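Local coordinates for bifunctional GH43-CE protein (Bacteroides eggerthii, PDB 6MLY) that probably hydrolyses arabinoxylan-type polysaccharides, pairing a family 43 glycosidase domain of likely beta-xylosidase type with a carbohydrate esterase domain, at residues 29-34 / 44-49; 351-356 / 500-505; 431-436 / 469-474; 682-687 / 738-743. All coordinates share one frame; numbering follows the deposited sequence.

In the fold
The four contacts follow the chain through three family regions. Interaction 1 lies in the family 43 glycosidase part. Interactions 2 and 3 lie in the concanavalin A-like domain, and interaction 4 in the esterase part. Interactions 1 and 4 sit on opposite sides of the chain's centre, their own centres about 66 Å apart. Interaction 3 is nested within the chain loop closed by interaction 2, and their centres are about 23 Å apart. Both reach one sheet, strands 343-344 to 469-476. Asp29 of interaction 1 bonds to Arg373 and Gly486 of the concanavalin A-like domain, and interaction 3 borders helix 563-577 of the esterase part, so this domain touches both catalytic parts. No two contacts touch.

Interaction 1. Residues 29-34 / 44-49; sequences DAPDMS and MSSTTM. With EDO (1,2-ethanediol), chain F.
Met44 lies across Met33 and Ala30. Its sulfur SD is 3.9 Å from Met33 CG, and its methyl CE is 4.1 Å from Ala30 CB. The Met44 chain bends at chi2 and chi3, which turns both atoms against these residues. Ser45 and Ser34 form an antiparallel hydrogen-bonded pair. Ser45 N donates to Ser34 O at 3.0 Å, while the return bond from Ser34 N to Ser45 O is weak. The two hydroxyls look to other partners: Ser45 OG bonds Ser98 OG, and Ser34 OG takes the N-H of Leu100. This pair begins the first sheet of the glycosidase domain, strands 34-38, 41-45, 56-60 and 66-71, which fits a blade of the five-bladed beta-propeller of family 43. Past Ser45 the regular pairing stops. Ser46 OG makes a weak bond to Pro31 O. The same oxygen is held more firmly by Thr47 N at 3.1 Å, so two donors grip one carbonyl. The Pro31 ring returns the contact, with CD 3.5 Å from Thr47 O. Thr47 OG1 stands beside its own backbone N (chi1 -59°) and reaches Asp32 OD2 in a weak bond of 3.4 Å. Asp32 OD2 also receives O2 of an ethanediol, probably from the crystallisation liquor, at 2.7 Å. Arg275 binds the same diol, and the Asp32 side chain lies about 6 Å from that of Asp143, predicted to modulate the catalytic glutamate's pKa.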
loop_
_atom_site.group_PDB
_atom_site.type_symbol
_atom_site.label_atom_id
_atom_site.label_comp_id
_atom_site.label_asym_id
_atom_site.label_seq_id
_atom_site.Cartn_x
_atom_site.Cartn_y
_atom_site.Cartn_z
ATOM N N ASP A 29 -13.716 5.127 -3.716
ATOM C CA ASP A 29 -14.399 5.500 -2.491
ATOM C C ASP A 29 -15.415 6.608 -2.802
ATOM O O ASP A 29 -15.074 7.792 -2.828
ATOM C CB ASP A 29 -13.371 5.900 -1.431
ATOM C CG ASP A 29 -13.920 6.086 -0.028
ATOM O OD1 ASP A 29 -14.676 5.207 0.439
ATOM O OD2 ASP A 29 -13.567 7.104 0.595
ATOM N N ALA A 30 -16.661 6.190 -3.062
ATOM C CA ALA A 30 -17.804 7.076 -3.266
ATOM C C ALA A 30 -18.953 6.598 -2.383
ATOM O O ALA A 30 -19.946 6.074 -2.879
ATOM C CB ALA A 30 -18.195 7.095 -4.724
ATOM N N PRO A 31 -18.831 6.739 -1.043
ATOM C CA PRO A 31 -19.844 6.243 -0.111
ATOM C C PRO A 31 -21.065 7.160 0.057
ATOM O O PRO A 31 -20.980 8.357 -0.214
ATOM C CB PRO A 31 -19.074 6.164 1.216
ATOM C CG PRO A 31 -18.057 7.283 1.117
ATOM C CD PRO A 31 -17.684 7.354 -0.351
ATOM N N ASP A 32 -22.172 6.568 0.521
ATOM C CA ASP A 32 -23.413 7.264 0.864
ATOM C C ASP A 32 -23.912 8.047 -0.353
ATOM O O ASP A 32 -23.976 9.279 -0.335
ATOM C CB ASP A 32 -23.222 8.180 2.073
ATOM C CG ASP A 32 -22.726 7.467 3.317
ATOM O OD1 ASP A 32 -22.441 6.250 3.234
ATOM O OD2 ASP A 32 -22.621 8.138 4.363
ATOM N N MET A 33 -24.250 7.301 -1.407
ATOM C CA MET A 33 -24.760 7.867 -2.637
ATOM C C MET A 33 -26.215 8.304 -2.427
ATOM O O MET A 33 -26.996 7.627 -1.756
ATOM C CB MET A 33 -24.705 6.848 -3.778
ATOM C CG MET A 33 -23.306 6.582 -4.285
ATOM S SD MET A 33 -23.275 5.377 -5.639
ATOM C CE MET A 33 -23.682 3.871 -4.757
ATOM N N SER A 34 -26.541 9.466 -2.995
ATOM C CA SER A 34 -27.895 9.902 -3.232
ATOM C C SER A 34 -28.007 10.231 -4.724
ATOM O O SER A 34 -27.407 11.194 -5.190
ATOM C CB SER A 34 -28.245 11.079 -2.356
ATOM O OG SER A 34 -29.632 11.382 -2.412
ATOM N N MET A 44 -25.675 12.509 -8.707
ATOM C CA MET A 44 -25.330 11.761 -7.516
ATOM C C MET A 44 -24.447 12.624 -6.604
ATOM O O MET A 44 -23.366 13.050 -7.007
ATOM C CB MET A 44 -24.587 10.474 -7.894
ATOM C CG MET A 44 -23.890 9.802 -6.728
ATOM S SD MET A 44 -22.383 8.951 -7.238
ATOM C CE MET A 44 -21.254 9.568 -5.994
ATOM N N SER A 45 -24.944 12.872 -5.382
ATOM C CA SER A 45 -24.166 13.449 -4.284
ATOM C C SER A 45 -23.444 12.317 -3.544
ATOM O O SER A 45 -23.643 11.140 -3.842
ATOM C CB SER A 45 -25.047 14.264 -3.361
ATOM O OG SER A 45 -25.945 13.430 -2.646
ATOM N N SER A 46 -22.601 12.682 -2.576
ATOM C CA SER A 46 -21.615 11.747 -2.031
ATOM C C SER A 46 -21.044 12.271 -0.709
ATOM O O SER A 46 -21.221 13.438 -0.363
ATOM C CB SER A 46 -20.531 11.519 -3.046
ATOM O OG SER A 46 -19.906 10.269 -2.841
ATOM N N THR A 47 -20.368 11.382 0.025
ATOM C CA THR A 47 -19.705 11.712 1.290
ATOM C C THR A 47 -18.181 11.705 1.095
ATOM O O THR A 47 -17.622 10.765 0.512
ATOM C CB THR A 47 -20.120 10.741 2.403
ATOM O OG1 THR A 47 -21.535 10.794 2.586
ATOM C CG2 THR A 47 -19.459 11.049 3.727
ATOM N N THR A 48 -17.534 12.782 1.566
ATOM C CA THR A 48 -16.077 12.892 1.693
ATOM C C THR A 48 -15.687 13.365 3.101
ATOM O O THR A 48 -14.509 13.630 3.350
ATOM C CB THR A 48 -15.492 13.861 0.659
ATOM O OG1 THR A 48 -16.032 15.161 0.913
ATOM C CG2 THR A 48 -15.772 13.426 -0.762
ATOM N N MET A 49 -16.671 13.463 4.004
ATOM C CA MET A 49 -16.454 13.743 5.420
ATOM C C MET A 49 -15.614 15.019 5.577
ATOM O O MET A 49 -16.094 16.119 5.286
ATOM C CB MET A 49 -15.771 12.547 6.099
ATOM C CG MET A 49 -16.675 11.339 6.226
ATOM S SD MET A 49 -15.759 9.784 6.349
ATOM C CE MET A 49 -17.086 8.614 6.060
HETATM C C1 EDO F . -21.391 6.291 7.103
HETATM O O1 EDO F . -21.194 6.312 5.684
HETATM C C2 EDO F . -21.221 7.708 7.632
HETATM O O2 EDO F . -22.157 8.571 6.971
#

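Interaction 2. Residues 351-356 / 500-505; sequences YLRLTT and GGYADF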
loop_
_atom_site.group_PDB
_atom_site.type_symbol
_atom_site.label_atom_id
_atom_site.label_comp_id
_atom_site.label_asym_id
_atom_site.label_seq_id
_atom_site.Cartn_x
_atom_site.Cartn_y
_atom_site.Cartn_z
ATOM N N TYR A 351 3.922 24.997 -12.078
ATOM C CA TYR A 351 4.216 24.332 -10.812
ATOM C C TYR A 351 3.181 24.730 -9.746
ATOM O O TYR A 351 2.719 25.883 -9.691
ATOM C CB TYR A 351 5.627 24.696 -10.339
ATOM C CG TYR A 351 6.759 24.209 -11.215
ATOM C CD1 TYR A 351 7.049 24.819 -12.425
ATOM C CD2 TYR A 351 7.564 23.150 -10.824
ATOM C CE1 TYR A 351 8.089 24.382 -13.231
ATOM C CE2 TYR A 351 8.606 22.700 -11.617
ATOM C CZ TYR A 351 8.874 23.318 -12.826
ATOM O OH TYR A 351 9.909 22.884 -13.608
ATOM N N LEU A 352 2.816 23.752 -8.907
ATOM C CA LEU A 352 2.105 23.966 -7.642
ATOM C C LEU A 352 3.147 24.173 -6.539
ATOM O O LEU A 352 4.072 23.360 -6.413
ATOM C CB LEU A 352 1.236 22.740 -7.343
ATOM C CG LEU A 352 0.785 22.583 -5.890
ATOM C CD1 LEU A 352 -0.248 23.635 -5.526
ATOM C CD2 LEU A 352 0.229 21.192 -5.644
ATOM N N ARG A 353 3.000 25.247 -5.756
ATOM C CA ARG A 353 3.965 25.577 -4.704
ATOM C C ARG A 353 3.257 25.600 -3.346
ATOM O O ARG A 353 2.585 26.576 -3.011
ATOM C CB ARG A 353 4.651 26.920 -4.981
ATOM C CG ARG A 353 5.630 27.354 -3.897
ATOM C CD ARG A 353 6.408 28.606 -4.253
ATOM N NE ARG A 353 7.427 28.335 -5.257
ATOM C CZ ARG A 353 8.395 29.176 -5.604
ATOM N NH1 ARG A 353 8.470 30.374 -5.051
ATOM N NH2 ARG A 353 9.284 28.816 -6.511
ATOM N N LEU A 354 3.452 24.526 -2.572
ATOM C CA LEU A 354 3.011 24.444 -1.182
ATOM C C LEU A 354 4.098 25.058 -0.290
ATOM O O LEU A 354 5.247 24.646 -0.359
ATOM C CB LEU A 354 2.756 22.977 -0.815
ATOM C CG LEU A 354 1.884 22.188 -1.791
ATOM C CD1 LEU A 354 1.764 20.736 -1.360
ATOM C CD2 LEU A 354 0.508 22.819 -1.925
ATOM N N THR A 355 3.721 26.057 0.515
ATOM C CA THR A 355 4.609 26.725 1.465
ATOM C C THR A 355 4.142 26.401 2.889
ATOM O O THR A 355 2.961 26.159 3.128
ATOM C CB THR A 355 4.658 28.238 1.204
ATOM O OG1 THR A 355 5.108 28.441 -0.136
ATOM C CG2 THR A 355 5.568 28.995 2.147
ATOM N N THR A 356 5.092 26.408 3.826
ATOM C CA THR A 356 4.867 26.080 5.231
ATOM C C THR A 356 4.304 27.300 5.977
ATOM O O THR A 356 4.561 28.443 5.593
ATOM C CB THR A 356 6.178 25.587 5.859
ATOM O OG1 THR A 356 6.507 24.321 5.281
ATOM C CG2 THR A 356 6.107 25.468 7.364
ATOM N N GLY A 500 8.357 28.765 6.523
ATOM C CA GLY A 500 8.626 29.660 5.393
ATOM C C GLY A 500 9.074 28.916 4.143
ATOM O O GLY A 500 8.822 29.372 3.028
ATOM N N GLY A 501 9.755 27.778 4.332
ATOM C CA GLY A 501 10.227 26.935 3.239
ATOM C C GLY A 501 9.082 26.419 2.383
ATOM O O GLY A 501 7.953 26.292 2.859
ATOM N N TYR A 502 9.395 26.110 1.119
ATOM C CA TYR A 502 8.417 25.681 0.121
ATOM C C TYR A 502 8.950 24.470 -0.656
ATOM O O TYR A 502 10.106 24.092 -0.510
ATOM C CB TYR A 502 8.078 26.842 -0.818
ATOM C CG TYR A 502 9.263 27.447 -1.528
ATOM C CD1 TYR A 502 9.612 27.046 -2.808
ATOM C CD2 TYR A 502 10.032 28.433 -0.926
ATOM C CE1 TYR A 502 10.697 27.601 -3.468
ATOM C CE2 TYR A 502 11.120 28.999 -1.573
ATOM C CZ TYR A 502 11.455 28.580 -2.848
ATOM O OH TYR A 502 12.521 29.129 -3.495
ATOM N N ALA A 503 8.068 23.875 -1.465
ATOM C CA ALA A 503 8.360 22.730 -2.317
ATOM C C ALA A 503 7.486 22.813 -3.571
ATOM O O ALA A 503 6.263 22.779 -3.475
ATOM C CB ALA A 503 8.101 21.449 -1.565
ATOM N N ASP A 504 8.114 22.938 -4.741
ATOM C CA ASP A 504 7.376 23.026 -5.993
ATOM C C ASP A 504 6.999 21.609 -6.434
ATOM O O ASP A 504 7.723 20.671 -6.151
ATOM C CB ASP A 504 8.181 23.752 -7.073
ATOM C CG ASP A 504 8.714 25.108 -6.640
ATOM O OD1 ASP A 504 8.103 25.717 -5.732
ATOM O OD2 ASP A 504 9.749 25.536 -7.205
ATOM N N PHE A 505 5.844 21.481 -7.097
ATOM C CA PHE A 505 5.426 20.256 -7.780
ATOM C C PHE A 505 5.117 20.592 -9.242
ATOM O O PHE A 505 4.238 21.421 -9.506
ATOM C CB PHE A 505 4.176 19.655 -7.136
ATOM C CG PHE A 505 4.340 19.173 -5.717
ATOM C CD1 PHE A 505 4.407 17.819 -5.429
ATOM C CD2 PHE A 505 4.397 20.072 -4.663
ATOM C CE1 PHE A 505 4.529 17.376 -4.122
ATOM C CE2 PHE A 505 4.531 19.626 -3.357
ATOM C CZ PHE A 505 4.598 18.279 -3.088
#
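An antiparallel beta ladder in the concanavalin A-like sandwich domain joins Leu352-Thr355 to Tyr502-Phe505. Leu352 and Phe505 form a hydrogen-bonded pair, with Phe505 N 2.7 Å from Leu352 O. Leu354 and Ala503 form the next such pair. Ala503 N gives its bond to Leu354 O at 3.1 Å, but the return bond is weak. Beyond the strand, Thr356 N still reaches Gly501 O at 3.0 Å. Arg353 carries the polar face. Its chain is extended to CD and then bends (chi3 -74°), which brings the guanidinium beside Asp504 and over Tyr502. NE makes a salt bridge to Asp504 OD1 at 2.7 Å, on the syn side but tilted out of the carboxylate plane, and NH2 makes a weak bond to Asp504 OD2. The guanidinium and carboxylate planes are nearly parallel, 5° apart. One guanidinium face stacks on the Tyr502 ring, with the centres 4.1 Å apart and the planes at 27°. A leucine here would probably cost Asp504 its cross-strand partner, leaving it Arg348 of these two arginines, and take the flat cation off the Tyr502 ring. Asp504 has that second salt bridge from OD2 to Arg348. On the other face, Leu354 CD1 sits 3.6 Å from Phe505 CE2, with the two side chains crossing at about a right angle. Phe505 also packs on Leu491 of strand 488-491 in the second sheet of the sandwich. Within its own sheet, the pair is flanked by strand 343-344 beside 352-355 and by strand 378-386 beside 502-511.

Interaction 3. Residues 431-436 / 469-474; sequences EVEKVP and KAIGNV
The Glu433 carboxylate has Ile471 CG1 and Gly472 N on the same face. Ile471 CG1 lies beneath the carboxyl carbon, 3.8 Å from Glu433 CD. The other flat group is the Asn473 amide, which has Val432 CG2 over one face, 3.7 Å from Asn473 ND2. These contacts link edge strands of the two sheets of the concanavalin A-like beta-sandwich. Strand 430-436 is outermost in one and 469-476 in the other. The one hydrogen bond between the two segments comes from a side chain, not a backbone ladder. Glu433 leaves its strand with CG anti to the backbone N (chi1 -177°) and stays extended beyond CG, which carries the carboxylate to the other strand. A valine in its place would probably leave Gly472 N without this acceptor and uncover one side of Ile471. Helix 563-577 of the esterase part packs here: Gln564 touches Glu433 and Asn473, and Gln568 meets Glu433. Asn473 OD1 is bonded to Asn423 ND2, which helps fix the amide. Val432 CG1 packs on the glycine backbone, 3.7 Å from Gly472 CA. The bond from Gly472 N to Glu433 OE1 is 3.1 Å long and nearly straight at 173°, and the donor stands well above the carboxylate plane.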
loop_
_atom_site.group_PDB
_atom_site.type_symbol
_atom_site.label_atom_id
_atom_site.label_comp_id
_atom_site.label_asym_id
_atom_site.label_seq_id
_atom_site.Cartn_x
_atom_site.Cartn_y
_atom_site.Cartn_z
ATOM N N GLU A 431 10.882 5.601 10.024
ATOM C CA GLU A 431 11.762 5.829 8.875
ATOM C C GLU A 431 12.498 4.513 8.601
ATOM O O GLU A 431 13.204 4.005 9.465
ATOM C CB GLU A 431 12.708 7.019 9.090
ATOM C CG GLU A 431 13.230 7.183 10.511
ATOM C CD GLU A 431 14.396 8.151 10.665
ATOM O OE1 GLU A 431 14.400 9.194 9.974
ATOM O OE2 GLU A 431 15.301 7.859 11.476
ATOM N N VAL A 432 12.283 3.959 7.403
ATOM C CA VAL A 432 12.718 2.610 7.041
ATOM C C VAL A 432 14.095 2.685 6.370
ATOM O O VAL A 432 15.063 2.100 6.857
ATOM C CB VAL A 432 11.683 1.925 6.125
ATOM C CG1 VAL A 432 12.196 0.607 5.564
ATOM C CG2 VAL A 432 10.353 1.725 6.837
ATOM N N GLU A 433 14.150 3.399 5.242
ATOM C CA GLU A 433 15.320 3.491 4.376
ATOM C C GLU A 433 15.587 4.975 4.113
ATOM O O GLU A 433 14.671 5.804 4.232
ATOM C CB GLU A 433 15.062 2.700 3.091
ATOM C CG GLU A 433 16.238 2.650 2.133
ATOM C CD GLU A 433 15.977 1.868 0.855
ATOM O OE1 GLU A 433 15.211 0.861 0.916
ATOM O OE2 GLU A 433 16.526 2.281 -0.205
ATOM N N LYS A 434 16.839 5.303 3.772
ATOM C CA LYS A 434 17.262 6.685 3.629
ATOM C C LYS A 434 18.417 6.779 2.630
ATOM O O LYS A 434 19.476 6.206 2.862
ATOM C CB LYS A 434 17.674 7.224 4.999
ATOM C CG LYS A 434 18.108 8.681 5.016
ATOM C CD LYS A 434 17.940 9.333 6.373
ATOM C CE LYS A 434 18.526 8.509 7.502
ATOM N NZ LYS A 434 18.467 9.229 8.796
ATOM N N VAL A 435 18.191 7.507 1.529
ATOM C CA VAL A 435 19.203 7.767 0.503
ATOM C C VAL A 435 19.508 9.262 0.520
ATOM O O VAL A 435 18.592 10.069 0.640
ATOM C CB VAL A 435 18.739 7.307 -0.895
ATOM C CG1 VAL A 435 19.687 7.749 -2.003
ATOM C CG2 VAL A 435 18.533 5.800 -0.953
ATOM N N PRO A 436 20.793 9.679 0.404
ATOM C CA PRO A 436 21.124 11.099 0.264
ATOM C C PRO A 436 20.705 11.646 -1.110
ATOM O O PRO A 436 20.735 10.914 -2.107
ATOM C CB PRO A 436 22.650 11.113 0.426
ATOM C CG PRO A 436 23.076 9.755 -0.081
ATOM C CD PRO A 436 21.990 8.821 0.404
ATOM N N LYS A 469 13.823 3.710 -8.752
ATOM C CA LYS A 469 14.531 3.033 -7.662
ATOM C C LYS A 469 13.567 2.810 -6.487
ATOM O O LYS A 469 13.122 3.770 -5.853
ATOM C CB LYS A 469 15.729 3.873 -7.204
ATOM C CG LYS A 469 16.886 3.970 -8.194
ATOM C CD LYS A 469 17.639 5.291 -8.122
ATOM C CE LYS A 469 19.080 5.197 -8.585
ATOM N NZ LYS A 469 19.986 4.763 -7.495
ATOM N N ALA A 470 13.264 1.537 -6.203
ATOM C CA ALA A 470 12.416 1.137 -5.070
ATOM C C ALA A 470 13.047 1.614 -3.755
ATOM O O ALA A 470 14.277 1.690 -3.654
ATOM C CB ALA A 470 12.228 -0.363 -5.079
ATOM N N ILE A 471 12.204 1.922 -2.760
ATOM C CA ILE A 471 12.683 2.399 -1.459
ATOM C C ILE A 471 11.679 2.047 -0.352
ATOM O O ILE A 471 10.467 2.298 -0.471
ATOM C CB ILE A 471 12.982 3.912 -1.492
ATOM C CG1 ILE A 471 13.361 4.439 -0.102
ATOM C CG2 ILE A 471 11.817 4.687 -2.089
ATOM C CD1 ILE A 471 14.053 5.785 -0.113
ATOM N N GLY A 472 12.228 1.508 0.744
ATOM C CA GLY A 472 11.505 1.207 1.971
ATOM C C GLY A 472 10.724 -0.096 1.865
ATOM O O GLY A 472 10.858 -0.848 0.863
ATOM N N ASN A 473 9.902 -0.352 2.904
ATOM C CA ASN A 473 9.072 -1.562 2.982
ATOM C C ASN A 473 7.753 -1.328 2.225
ATOM O O ASN A 473 7.546 -0.273 1.603
ATOM C CB ASN A 473 8.842 -2.005 4.434
ATOM C CG ASN A 473 8.116 -0.985 5.288
ATOM O OD1 ASN A 473 7.598 0.006 4.781
ATOM N ND2 ASN A 473 8.079 -1.212 6.591
ATOM N N VAL A 474 6.891 -2.350 2.257
ATOM C CA VAL A 474 5.516 -2.279 1.762
ATOM C C VAL A 474 4.634 -1.698 2.873
ATOM O O VAL A 474 4.848 -1.973 4.056
ATOM C CB VAL A 474 5.005 -3.664 1.310
ATOM C CG1 VAL A 474 4.778 -4.613 2.481
ATOM C CG2 VAL A 474 3.742 -3.561 0.476
#

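Interaction 4. Residues 682-687 / 738-743; sequences TRMENC and VVPNCQ
Met684 is the bump of this contact, and its methyl CE enters a hollow walled by Val739, Pro740 and Gln743. CE lies 3.6 Å from Pro740 CD and 3.7 Å from Val739 CG1. On a third side it rests 3.7 Å from Gln743 CG. The side chain first runs out anti to its backbone N (chi1 -161°), then bends at chi2 and chi3, which folds the thioether into the hollow. Its sulfur lies against the end of Gln743, with SD 3.6 Å from Gln743 CD, and the two side chains cross at about a right angle. Gln743 is bent as well, and its amide is held from outside the contact: OE1 accepts from Ile679 N and Asp680 N. This helps to fix that wall of the hollow. The fold here is consistent with an alpha/beta hydrolase. Segment 682-687 lies in the loop after strand 671-675, and segment 738-743 leads from the loop after strand 727-733 into helix 741-752. Val738 and Val739 both touch His768, and Val739 N makes a weak bond to Asp736. His768 and Asp736 are probably members of a Ser-His-Asp triad with Ser628. Beyond the Pro740 ring, the disulfide between Cys687 and Cys742 ties the 682-687 loop to the first turn of helix 741-752, SG to SG 2.1 Å with a torsion of -94° about the bond. The proline ring meets the Met684 methyl through CD and the bridge through CB, which lies 4.3 Å from Cys687 SG.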
loop_
_atom_site.group_PDB
_atom_site.type_symbol
_atom_site.label_atom_id
_atom_site.label_comp_id
_atom_site.label_asym_id
_atom_site.label_seq_id
_atom_site.Cartn_x
_atom_site.Cartn_y
_atom_site.Cartn_z
ATOM N N THR A 682 31.997 -26.219 15.897
ATOM C CA THR A 682 32.907 -27.030 16.716
ATOM C C THR A 682 34.254 -26.308 16.866
ATOM O O THR A 682 35.038 -26.644 17.753
ATOM C CB THR A 682 33.104 -28.438 16.137
ATOM O OG1 THR A 682 33.905 -28.341 14.961
ATOM C CG2 THR A 682 31.807 -29.137 15.796
ATOM N N ARG A 683 34.512 -25.326 15.993
ATOM C CA ARG A 683 35.732 -24.528 16.018
ATOM C C ARG A 683 35.391 -23.041 15.853
ATOM O O ARG A 683 36.116 -22.303 15.183
ATOM C CB ARG A 683 36.677 -25.010 14.914
ATOM C CG ARG A 683 37.000 -26.496 14.994
ATOM C CD ARG A 683 38.005 -26.938 13.958
ATOM N NE ARG A 683 37.395 -27.153 12.657
ATOM C CZ ARG A 683 37.994 -26.920 11.494
ATOM N NH1 ARG A 683 39.182 -26.343 11.455
ATOM N NH2 ARG A 683 37.397 -27.261 10.370
ATOM N N MET A 684 34.289 -22.615 16.483
ATOM C CA MET A 684 33.801 -21.239 16.394
ATOM C C MET A 684 34.551 -20.352 17.394
ATOM O O MET A 684 34.692 -19.153 17.160
ATOM C CB MET A 684 32.301 -21.162 16.683
ATOM C CG MET A 684 31.654 -19.884 16.173
ATOM S SD MET A 684 31.658 -19.750 14.367
ATOM C CE MET A 684 32.078 -18.019 14.184
ATOM N N GLU A 685 35.006 -20.952 18.501
ATOM C CA GLU A 685 35.690 -20.244 19.587
ATOM C C GLU A 685 37.203 -20.405 19.407
ATOM O O GLU A 685 37.714 -21.528 19.432
ATOM C CB GLU A 685 35.237 -20.798 20.943
ATOM C CG GLU A 685 35.159 -19.756 22.052
ATOM C CD GLU A 685 36.496 -19.283 22.600
ATOM O OE1 GLU A 685 37.215 -20.101 23.214
ATOM O OE2 GLU A 685 36.816 -18.092 22.415
ATOM N N ASN A 686 37.906 -19.280 19.218
ATOM C CA ASN A 686 39.378 -19.254 19.129
ATOM C C ASN A 686 39.850 -20.229 18.035
ATOM O O ASN A 686 40.909 -20.837 18.143
ATOM C CB ASN A 686 40.015 -19.538 20.498
ATOM C CG ASN A 686 40.753 -18.347 21.079
ATOM O OD1 ASN A 686 41.965 -18.404 21.300
ATOM N ND2 ASN A 686 40.037 -17.263 21.331
ATOM N N CYS A 687 39.050 -20.342 16.969
ATOM C CA CYS A 687 39.202 -21.313 15.868
ATOM C C CYS A 687 39.526 -22.723 16.398
ATOM O O CYS A 687 40.233 -23.474 15.737
ATOM C CB CYS A 687 40.248 -20.844 14.858
ATOM S SG CYS A 687 39.979 -19.165 14.215
ATOM N N VAL A 738 33.121 -10.841 15.116
ATOM C CA VAL A 738 32.038 -11.707 15.624
ATOM C C VAL A 738 32.136 -13.087 14.960
ATOM O O VAL A 738 31.979 -14.101 15.643
ATOM C CB VAL A 738 30.632 -11.082 15.469
ATOM C CG1 VAL A 738 30.511 -9.774 16.238
ATOM C CG2 VAL A 738 30.220 -10.880 14.022
ATOM N N VAL A 739 32.382 -13.117 13.644
ATOM C CA VAL A 739 32.714 -14.355 12.926
ATOM C C VAL A 739 34.155 -14.239 12.429
ATOM O O VAL A 739 34.436 -13.460 11.521
ATOM C CB VAL A 739 31.729 -14.644 11.775
ATOM C CG1 VAL A 739 32.048 -15.956 11.064
ATOM C CG2 VAL A 739 30.284 -14.645 12.259
ATOM N N PRO A 740 35.121 -14.974 13.025
ATOM C CA PRO A 740 36.508 -14.928 12.567
ATOM C C PRO A 740 36.753 -15.394 11.120
ATOM O O PRO A 740 36.083 -16.302 10.631
ATOM C CB PRO A 740 37.254 -15.865 13.533
ATOM C CG PRO A 740 36.171 -16.726 14.149
ATOM C CD PRO A 740 34.953 -15.832 14.205
ATOM N N ASN A 741 37.697 -14.700 10.470
ATOM C CA ASN A 741 38.492 -15.103 9.287
ATOM C C ASN A 741 38.431 -16.616 9.020
ATOM O O ASN A 741 38.028 -17.038 7.931
ATOM C CB ASN A 741 39.960 -14.697 9.486
ATOM C CG ASN A 741 40.679 -14.333 8.205
ATOM O OD1 ASN A 741 40.237 -13.465 7.454
ATOM N ND2 ASN A 741 41.812 -14.967 7.966
ATOM N N CYS A 742 38.861 -17.407 10.015
ATOM C CA CYS A 742 39.168 -18.842 9.867
ATOM C C CYS A 742 37.964 -19.623 9.317
ATOM O O CYS A 742 38.141 -20.537 8.517
ATOM C CB CYS A 742 39.701 -19.457 11.165
ATOM S SG CYS A 742 38.640 -19.319 12.635
ATOM N N GLN A 743 36.750 -19.247 9.726
ATOM C CA GLN A 743 35.510 -19.946 9.331
ATOM C C GLN A 743 35.383 -20.022 7.803
ATOM O O GLN A 743 35.172 -21.103 7.244
ATOM C CB GLN A 743 34.298 -19.240 9.940
ATOM C CG GLN A 743 34.184 -19.451 11.438
ATOM C CD GLN A 743 33.870 -20.884 11.780
ATOM O OE1 GLN A 743 33.124 -21.562 11.073
ATOM N NE2 GLN A 743 34.443 -21.357 12.875
#